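Local atomic coordinates of Glucose/sorbosone dehydrogenases (Escherichia coli K12, PDB entry 2G8S), a protein that belongs to the glucose/sorbosone dehydrogenase family, is built as a six-bladed beta propeller and carries a bound calcium ion. Residues A24-P27 with M32-T35; E40-H43 with G49-A52; Q157-L162 with N179-E184. One frame throughout, in Å; residues are numbered along the deposited sequence. Where two conformers were deposited one is given.

Contact 1 of 3, residues A24-P27 with M32-T35; sequences AFLP and MLIT
Met32, a selenomethionine, faces Phe25 as a non-hydrogen-bonded antiparallel pair, and their CA atoms lie 4.4 Å apart. With chi1 at 63° its CG stands between the backbone N and the carbonyl carbon, and a bend at chi3 (73°) turns the terminal methyl back alongside the aromatic ring. Met32 CE lies 3.8 Å from Phe25 CE1 in the conformer described, meeting the ring obliquely; because two conformers were deposited, this touch is tentative. The ring of Phe25 also makes an edge-to-face contact with Tyr337. The long, unbranched chain of methionine, here with selenium for sulfur, can bend to follow the flank of a rigid ring.

Leu33 comes next and forms the hydrogen-bonded pair with Ala24. Leu33 N donates to Ala24 O and Ala24 N to Leu33 O, both at 2.9 Å. The side chains of this pair lie on the sheet face turned away from Phe25 and Met32. There the small methyl of Ala24 fits against Leu73. Leu26, just past the pair, sends CD2 to within 4.2 Å of Leu33 CG, the two side chains crossing at about a right angle, and Leu105 packs on both leucines.

The segments belong to strands 20-25 and 32-36, the first two of a four-stranded antiparallel propeller blade, joined by a short loop in a beta hairpin. The chemistry implies a division of labour: two backbone bonds fix the register and satisfy the N-H and C=O of buried Ala24 and Leu33, whereas the side chains that meet across the pair add apolar contact.

Contact 2 of 3, residues E40-H43 with G49-A52; sequences ELRH and GLSA
Ser51 OG is held from two directions: it accepts from His43 N at 2.9 Å, a nearly straight bond (168°), and donates to Ala52 O at 2.8 Å. With chi1 at 78°, OG sits between the Ser51 backbone N and carbonyl carbon, the crowded position, which brings it to the His43 amide. Ser51 N completes the pairing by donating to His43 O at 2.7 Å. Serine suits the site because its hydroxyl serves as acceptor where an antiparallel neighbour would ordinarily offer a carbonyl. This is the outer edge of a propeller blade, where the short strand 49-50 runs beside strand 40-45. Ser51 O is instead taken by Arg42 NH1 at 2.9 Å, with the oxygen tilted 31° from the guanidinium plane. The extended Arg42 chain passes alongside Ser51 O, and its CD lies 3.8 Å from Leu50 CD2, the two side chains crossing at about a right angle. Glu40 steadies the guanidinium: Arg42 NE and NH2 both bond Glu40 OE1 at 2.9 Å, a salt bridge gripped side-on, from the same face of the carboxylate. The ring of His43 leads away from Ser51, and its NE2 is hydrogen-bonded to His30 O.

Contact 3 of 3, residues Q157-L162 with N179-E184; sequences QDLDKL and NPFIKE
Leu159 and Phe181 meet by apolar contact, the leucine laying one methyl over a face of the ring. Leu159 CD1 stands 4.1 Å from the Phe181 ring centroid, 24° off the normal, which makes a CH-pi interaction displaced toward the rim, and 3.7 Å from Phe181 CE1. In Leu159, CD1 is anti to CA (chi2 179°), an extended branch that lets it reach the ring although the CA atoms of Leu159 and Phe181 are 8.5 Å apart. Pro180 CB, from the same segment as the ring, lies over the opposite face, near the rim. Flat and apolar, phenylalanine can thus be packed on both faces at once. Glu184 also brings OE2 to 3.6 Å from Leu159 CD1, but this residue has two deposited conformers and the approach is doubtful.

Both segments are loops flanking strand 165-170 of one propeller blade, and they come together at the surface beside its last strand, 191-194: Leu159 rests on Tyr194 and Phe181 on Ile191.

Hydrogen bonds and charges shape each loop separately. Type I beta turns run from Asp158 to Lys161, from Asn179 to Ile182 and from Phe181 to Glu184; the first is closed by Lys161 N to Asp158 O at 3.2 Å and the last by Glu184 N to Phe181 O at 3.1 Å. Lys161 NZ ties the first turn together, forming a salt bridge with Asp158 OD2 at 2.8 Å and a weaker one with the carboxylate of Asp160. An amide suits position 179, since Asn179 ND2 can donate twice, to Arg168 O and Ala189 O.

Contacts 1 and 2 are successive hairpins of one blade, with centres 10 Å apart. Strands 32-36 and 40-45 join them: Ile34 N lies 2.8 Å from Arg42 O, a probable hydrogen bond, and Leu26 CD1 packs at 3.7 Å on His43 CD2. Contact 3 belongs to another blade on the opposite side of the chain's centre. Its centre is 33 Å from that of contact 1 and 39 Å from that of contact 2, and the nearest atoms are about 20 and 23 Å away. The calcium ion is bound by Glu223 and Tyr233; Gln157 of segment 157-162 hydrogen-bonds Asn232 and the backbone oxygen of Trp235, residues just before and two after the calcium ligand Tyr233.

Contact 1 of 3, residues A24-P27 with M32-T35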
loop_
_atom_site.group_PDB
_atom_site.type_symbol
_atom_site.label_atom_id
_atom_site.label_comp_id
_atom_site.label_asym_id
_atom_site.label_seq_id
_atom_site.Cartn_x
_atom_site.Cartn_y
_atom_site.Cartn_z
ATOM N N ALA A 24 -9.525 -3.811 6.487
ATOM C CA ALA A 24 -10.668 -3.533 5.633
ATOM C C ALA A 24 -11.892 -3.418 6.510
ATOM O O ALA A 24 -12.160 -4.303 7.318
ATOM C CB ALA A 24 -10.850 -4.640 4.596
ATOM N N PHE A 25 -12.633 -2.330 6.359
ATOM C CA PHE A 25 -13.863 -2.142 7.118
ATOM C C PHE A 25 -14.982 -2.954 6.508
ATOM O O PHE A 25 -15.221 -2.872 5.302
ATOM C CB PHE A 25 -14.286 -0.668 7.121
ATOM C CG PHE A 25 -13.257 0.258 7.684
ATOM C CD1 PHE A 25 -13.026 0.320 9.056
ATOM C CD2 PHE A 25 -12.526 1.087 6.839
ATOM C CE1 PHE A 25 -12.063 1.196 9.583
ATOM C CE2 PHE A 25 -11.564 1.960 7.355
ATOM C CZ PHE A 25 -11.331 2.004 8.727
ATOM N N LEU A 26 -15.668 -3.732 7.340
ATOM C CA LEU A 26 -16.843 -4.464 6.885
ATOM C C LEU A 26 -18.068 -3.564 6.989
ATOM O O LEU A 26 -18.166 -2.770 7.922
ATOM C CB LEU A 26 -17.045 -5.730 7.716
ATOM C CG LEU A 26 -15.923 -6.763 7.589
ATOM C CD1 LEU A 26 -16.128 -7.876 8.612
ATOM C CD2 LEU A 26 -15.855 -7.306 6.162
ATOM N N PRO A 27 -19.004 -3.686 6.033
ATOM C CA PRO A 27 -20.187 -2.818 6.060
ATOM C C PRO A 27 -21.121 -3.111 7.232
ATOM O O PRO A 27 -20.968 -4.128 7.924
ATOM C CB PRO A 27 -20.890 -3.131 4.734
ATOM C CG PRO A 27 -20.415 -4.484 4.348
ATOM C CD PRO A 27 -19.016 -4.611 4.883
HETATM N N MSE A 32 -14.041 -5.144 11.301
HETATM C CA MSE A 32 -13.024 -5.107 10.252
HETATM C C MSE A 32 -12.200 -6.380 10.154
HETATM O O MSE A 32 -12.125 -7.148 11.106
HETATM C CB MSE A 32 -12.074 -3.948 10.498
HETATM C CG MSE A 32 -11.302 -4.081 11.781
HETATM SE SE MSE A 32 -10.165 -2.659 12.004
HETATM C CE MSE A 32 -11.484 -1.242 12.453
ATOM N N LEU A 33 -11.599 -6.586 8.989
ATOM C CA LEU A 33 -10.621 -7.645 8.797
ATOM C C LEU A 33 -9.240 -7.011 8.924
ATOM O O LEU A 33 -9.040 -5.851 8.539
ATOM C CB LEU A 33 -10.777 -8.273 7.415
ATOM C CG LEU A 33 -12.112 -8.946 7.064
ATOM C CD1 LEU A 33 -12.075 -9.436 5.630
ATOM C CD2 LEU A 33 -12.451 -10.089 8.013
ATOM N N ILE A 34 -8.294 -7.770 9.472
ATOM C CA ILE A 34 -6.915 -7.317 9.615
ATOM C C ILE A 34 -5.993 -8.418 9.125
ATOM O O ILE A 34 -6.173 -9.578 9.491
ATOM C CB ILE A 34 -6.561 -6.998 11.103
ATOM C CG1 ILE A 34 -7.558 -5.992 11.698
ATOM C CG2 ILE A 34 -5.125 -6.484 11.223
ATOM C CD1 ILE A 34 -7.462 -5.820 13.212
ATOM N N THR A 35 -5.023 -8.062 8.288
ATOM C CA THR A 35 -3.986 -9.017 7.914
ATOM C C THR A 35 -2.828 -8.923 8.890
ATOM O O THR A 35 -2.434 -7.831 9.284
ATOM C CB THR A 35 -3.433 -8.762 6.501
ATOM O OG1 THR A 35 -3.047 -7.383 6.375
ATOM C CG2 THR A 35 -4.464 -9.117 5.449
#

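Contact 2 of 3, residues E40-H43 with G49-A52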
loop_
_atom_site.group_PDB
_atom_site.type_symbol
_atom_site.label_atom_id
_atom_site.label_comp_id
_atom_site.label_asym_id
_atom_site.label_seq_id
_atom_site.Cartn_x
_atom_site.Cartn_y
_atom_site.Cartn_z
ATOM N N GLU A 40 -1.818 -14.679 8.871
ATOM C CA GLU A 40 -3.172 -14.805 9.415
ATOM C C GLU A 40 -4.064 -13.638 9.021
ATOM O O GLU A 40 -3.632 -12.478 9.080
ATOM C CB GLU A 40 -3.127 -14.868 10.934
ATOM C CG GLU A 40 -2.481 -16.142 11.459
ATOM C CD GLU A 40 -2.305 -16.151 12.962
ATOM O OE1 GLU A 40 -2.607 -15.141 13.639
ATOM O OE2 GLU A 40 -1.840 -17.185 13.474
ATOM N N LEU A 41 -5.297 -13.965 8.635
ATOM C CA LEU A 41 -6.373 -12.984 8.439
ATOM C C LEU A 41 -7.341 -13.127 9.607
ATOM O O LEU A 41 -7.809 -14.222 9.895
ATOM C CB LEU A 41 -7.094 -13.226 7.108
ATOM C CG LEU A 41 -8.232 -12.268 6.707
ATOM C CD1 LEU A 41 -7.720 -10.844 6.462
ATOM C CD2 LEU A 41 -8.969 -12.767 5.479
ATOM N N ARG A 42 -7.623 -12.028 10.296
ATOM C CA ARG A 42 -8.486 -12.096 11.472
ATOM C C ARG A 42 -9.567 -11.032 11.401
ATOM O O ARG A 42 -9.435 -10.053 10.675
ATOM C CB ARG A 42 -7.675 -11.978 12.769
ATOM C CG ARG A 42 -6.844 -13.237 13.084
ATOM C CD ARG A 42 -6.033 -13.037 14.340
ATOM N NE ARG A 42 -5.095 -14.126 14.642
ATOM C CZ ARG A 42 -5.166 -14.909 15.718
ATOM N NH1 ARG A 42 -6.149 -14.757 16.606
ATOM N NH2 ARG A 42 -4.241 -15.839 15.914
ATOM N N HIS A 43 -10.653 -11.266 12.123
ATOM C CA HIS A 43 -11.761 -10.322 12.220
ATOM C C HIS A 43 -11.744 -9.676 13.599
ATOM O O HIS A 43 -11.598 -10.374 14.615
ATOM C CB HIS A 43 -13.078 -11.077 12.001
ATOM C CG HIS A 43 -14.308 -10.283 12.328
ATOM N ND1 HIS A 43 -15.206 -10.669 13.301
ATOM C CD2 HIS A 43 -14.796 -9.136 11.797
ATOM C CE1 HIS A 43 -16.197 -9.794 13.355
ATOM N NE2 HIS A 43 -15.970 -8.851 12.457
ATOM N N GLY A 49 -13.825 -8.542 20.274
ATOM C CA GLY A 49 -12.383 -8.664 20.195
ATOM C C GLY A 49 -11.950 -9.300 18.889
ATOM O O GLY A 49 -12.622 -9.176 17.860
ATOM N N LEU A 50 -10.825 -10.001 18.953
ATOM C CA LEU A 50 -10.150 -10.513 17.777
ATOM C C LEU A 50 -10.435 -11.989 17.583
ATOM O O LEU A 50 -10.259 -12.785 18.506
ATOM C CB LEU A 50 -8.644 -10.279 17.925
ATOM C CG LEU A 50 -7.771 -10.537 16.703
ATOM C CD1 LEU A 50 -8.042 -9.495 15.608
ATOM C CD2 LEU A 50 -6.328 -10.512 17.134
ATOM N N SER A 51 -10.861 -12.351 16.372
ATOM C CA SER A 51 -11.198 -13.735 16.044
ATOM C C SER A 51 -9.962 -14.603 15.869
ATOM O O SER A 51 -8.843 -14.097 15.754
ATOM C CB SER A 51 -12.023 -13.795 14.756
ATOM O OG SER A 51 -11.200 -13.645 13.597
ATOM N N ALA A 52 -10.181 -15.916 15.853
ATOM C CA ALA A 52 -9.172 -16.859 15.372
ATOM C C ALA A 52 -8.925 -16.593 13.883
ATOM O O ALA A 52 -9.747 -15.952 13.211
ATOM C CB ALA A 52 -9.649 -18.292 15.580
#

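Contact 3 of 3, residues Q157-L162 with N179-E184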
loop_
_atom_site.group_PDB
_atom_site.type_symbol
_atom_site.label_atom_id
_atom_site.label_comp_id
_atom_site.label_asym_id
_atom_site.label_seq_id
_atom_site.Cartn_x
_atom_site.Cartn_y
_atom_site.Cartn_z
ATOM N N GLN A 157 12.973 -0.060 -14.635
ATOM C CA GLN A 157 12.899 0.554 -15.959
ATOM C C GLN A 157 12.541 -0.433 -17.080
ATOM O O GLN A 157 12.228 -0.016 -18.200
ATOM C CB GLN A 157 14.234 1.229 -16.297
ATOM C CG GLN A 157 14.537 2.447 -15.440
ATOM C CD GLN A 157 13.574 3.576 -15.708
ATOM O OE1 GLN A 157 13.423 4.014 -16.848
ATOM N NE2 GLN A 157 12.903 4.050 -14.661
ATOM N N ASP A 158 12.607 -1.727 -16.780
ATOM C CA ASP A 158 12.440 -2.766 -17.801
ATOM C C ASP A 158 10.965 -3.090 -17.988
ATOM O O ASP A 158 10.328 -3.606 -17.067
ATOM C CB ASP A 158 13.171 -4.041 -17.385
ATOM C CG ASP A 158 14.687 -3.890 -17.366
ATOM O OD1 ASP A 158 15.210 -2.914 -17.955
ATOM O OD2 ASP A 158 15.349 -4.770 -16.766
ATOM N N LEU A 159 10.432 -2.822 -19.181
ATOM C CA LEU A 159 9.003 -3.046 -19.429
ATOM C C LEU A 159 8.616 -4.515 -19.577
ATOM O O LEU A 159 7.424 -4.838 -19.559
ATOM C CB LEU A 159 8.498 -2.218 -20.621
ATOM C CG LEU A 159 8.567 -0.691 -20.452
ATOM C CD1 LEU A 159 8.069 -0.005 -21.703
ATOM C CD2 LEU A 159 7.770 -0.199 -19.249
ATOM N N ASP A 160 9.609 -5.397 -19.724
ATOM C CA ASP A 160 9.366 -6.844 -19.768
ATOM C C ASP A 160 9.280 -7.494 -18.380
ATOM O O ASP A 160 9.039 -8.701 -18.266
ATOM C CB ASP A 160 10.434 -7.553 -20.617
ATOM C CG ASP A 160 11.840 -7.447 -20.026
ATOM O OD1 ASP A 160 12.221 -6.373 -19.519
ATOM O OD2 ASP A 160 12.601 -8.442 -20.108
ATOM N N LYS A 161 9.461 -6.688 -17.333
ATOM C CA LYS A 161 9.509 -7.179 -15.953
ATOM C C LYS A 161 8.498 -6.451 -15.081
ATOM O O LYS A 161 8.270 -5.259 -15.253
ATOM C CB LYS A 161 10.910 -7.003 -15.364
ATOM C CG LYS A 161 11.988 -7.768 -16.126
ATOM C CD LYS A 161 13.330 -7.688 -15.436
ATOM C CE LYS A 161 14.459 -8.226 -16.327
ATOM N NZ LYS A 161 14.636 -7.408 -17.564
ATOM N N LEU A 162 7.922 -7.163 -14.119
ATOM C CA LEU A 162 6.884 -6.563 -13.279
ATOM C C LEU A 162 7.436 -5.990 -11.957
ATOM O O LEU A 162 6.682 -5.720 -11.006
ATOM C CB LEU A 162 5.733 -7.548 -13.078
ATOM C CG LEU A 162 4.878 -7.730 -14.343
ATOM C CD1 LEU A 162 4.023 -9.001 -14.252
ATOM C CD2 LEU A 162 3.999 -6.498 -14.605
ATOM N N ASN A 179 -4.806 -0.555 -21.877
ATOM C CA ASN A 179 -3.535 -0.369 -21.162
ATOM C C ASN A 179 -2.428 0.098 -22.118
ATOM O O ASN A 179 -2.451 -0.255 -23.302
ATOM C CB ASN A 179 -3.129 -1.636 -20.405
ATOM C CG ASN A 179 -3.617 -1.636 -18.951
ATOM O OD1 ASN A 179 -4.491 -0.845 -18.571
ATOM N ND2 ASN A 179 -3.040 -2.517 -18.136
ATOM N N PRO A 180 -1.481 0.914 -21.618
ATOM C CA PRO A 180 -0.578 1.671 -22.501
ATOM C C PRO A 180 0.366 0.822 -23.354
ATOM O O PRO A 180 0.720 1.246 -24.459
ATOM C CB PRO A 180 0.235 2.538 -21.530
ATOM C CG PRO A 180 0.108 1.863 -20.203
ATOM C CD PRO A 180 -1.229 1.201 -20.194
ATOM N N PHE A 181 0.763 -0.344 -22.846
ATOM C CA PHE A 181 1.803 -1.160 -23.493
ATOM C C PHE A 181 1.294 -2.458 -24.115
ATOM O O PHE A 181 2.080 -3.364 -24.419
ATOM C CB PHE A 181 2.954 -1.434 -22.513
ATOM C CG PHE A 181 3.566 -0.189 -21.947
ATOM C CD1 PHE A 181 4.306 0.662 -22.759
ATOM C CD2 PHE A 181 3.380 0.157 -20.617
ATOM C CE1 PHE A 181 4.868 1.827 -22.254
ATOM C CE2 PHE A 181 3.937 1.331 -20.101
ATOM C CZ PHE A 181 4.681 2.165 -20.922
ATOM N N ILE A 182 -0.017 -2.525 -24.329
ATOM C CA ILE A 182 -0.678 -3.714 -24.872
ATOM C C ILE A 182 -0.168 -4.088 -26.279
ATOM O O ILE A 182 -0.171 -5.270 -26.638
ATOM C CB ILE A 182 -2.233 -3.552 -24.842
ATOM C CG1 ILE A 182 -2.953 -4.886 -25.087
ATOM C CG2 ILE A 182 -2.701 -2.457 -25.795
ATOM C CD1 ILE A 182 -3.522 -5.525 -23.848
ATOM N N LYS A 183 0.287 -3.084 -27.038
ATOM C CA LYS A 183 0.792 -3.286 -28.403
ATOM C C LYS A 183 2.311 -3.147 -28.478
ATOM O O LYS A 183 2.895 -3.202 -29.568
ATOM C CB LYS A 183 0.135 -2.301 -29.388
ATOM C CG LYS A 183 -1.352 -2.527 -29.647
ATOM C CD LYS A 183 -1.640 -3.968 -30.029
ATOM C CE LYS A 183 -3.121 -4.202 -30.248
ATOM N NZ LYS A 183 -3.414 -5.656 -30.258
ATOM N N GLU A 184 2.953 -2.967 -27.324
ATOM C CA GLU A 184 4.399 -2.796 -27.277
ATOM C C GLU A 184 5.110 -4.139 -27.135
ATOM O O GLU A 184 4.975 -4.828 -26.121
ATOM C CB GLU A 184 4.799 -1.835 -26.156
ATOM C CG GLU A 184 6.210 -1.285 -26.295
ATOM C CD GLU A 184 6.277 0.207 -26.045
ATOM O OE1 GLU A 184 5.605 0.964 -26.781
ATOM O OE2 GLU A 184 7.008 0.624 -25.121
#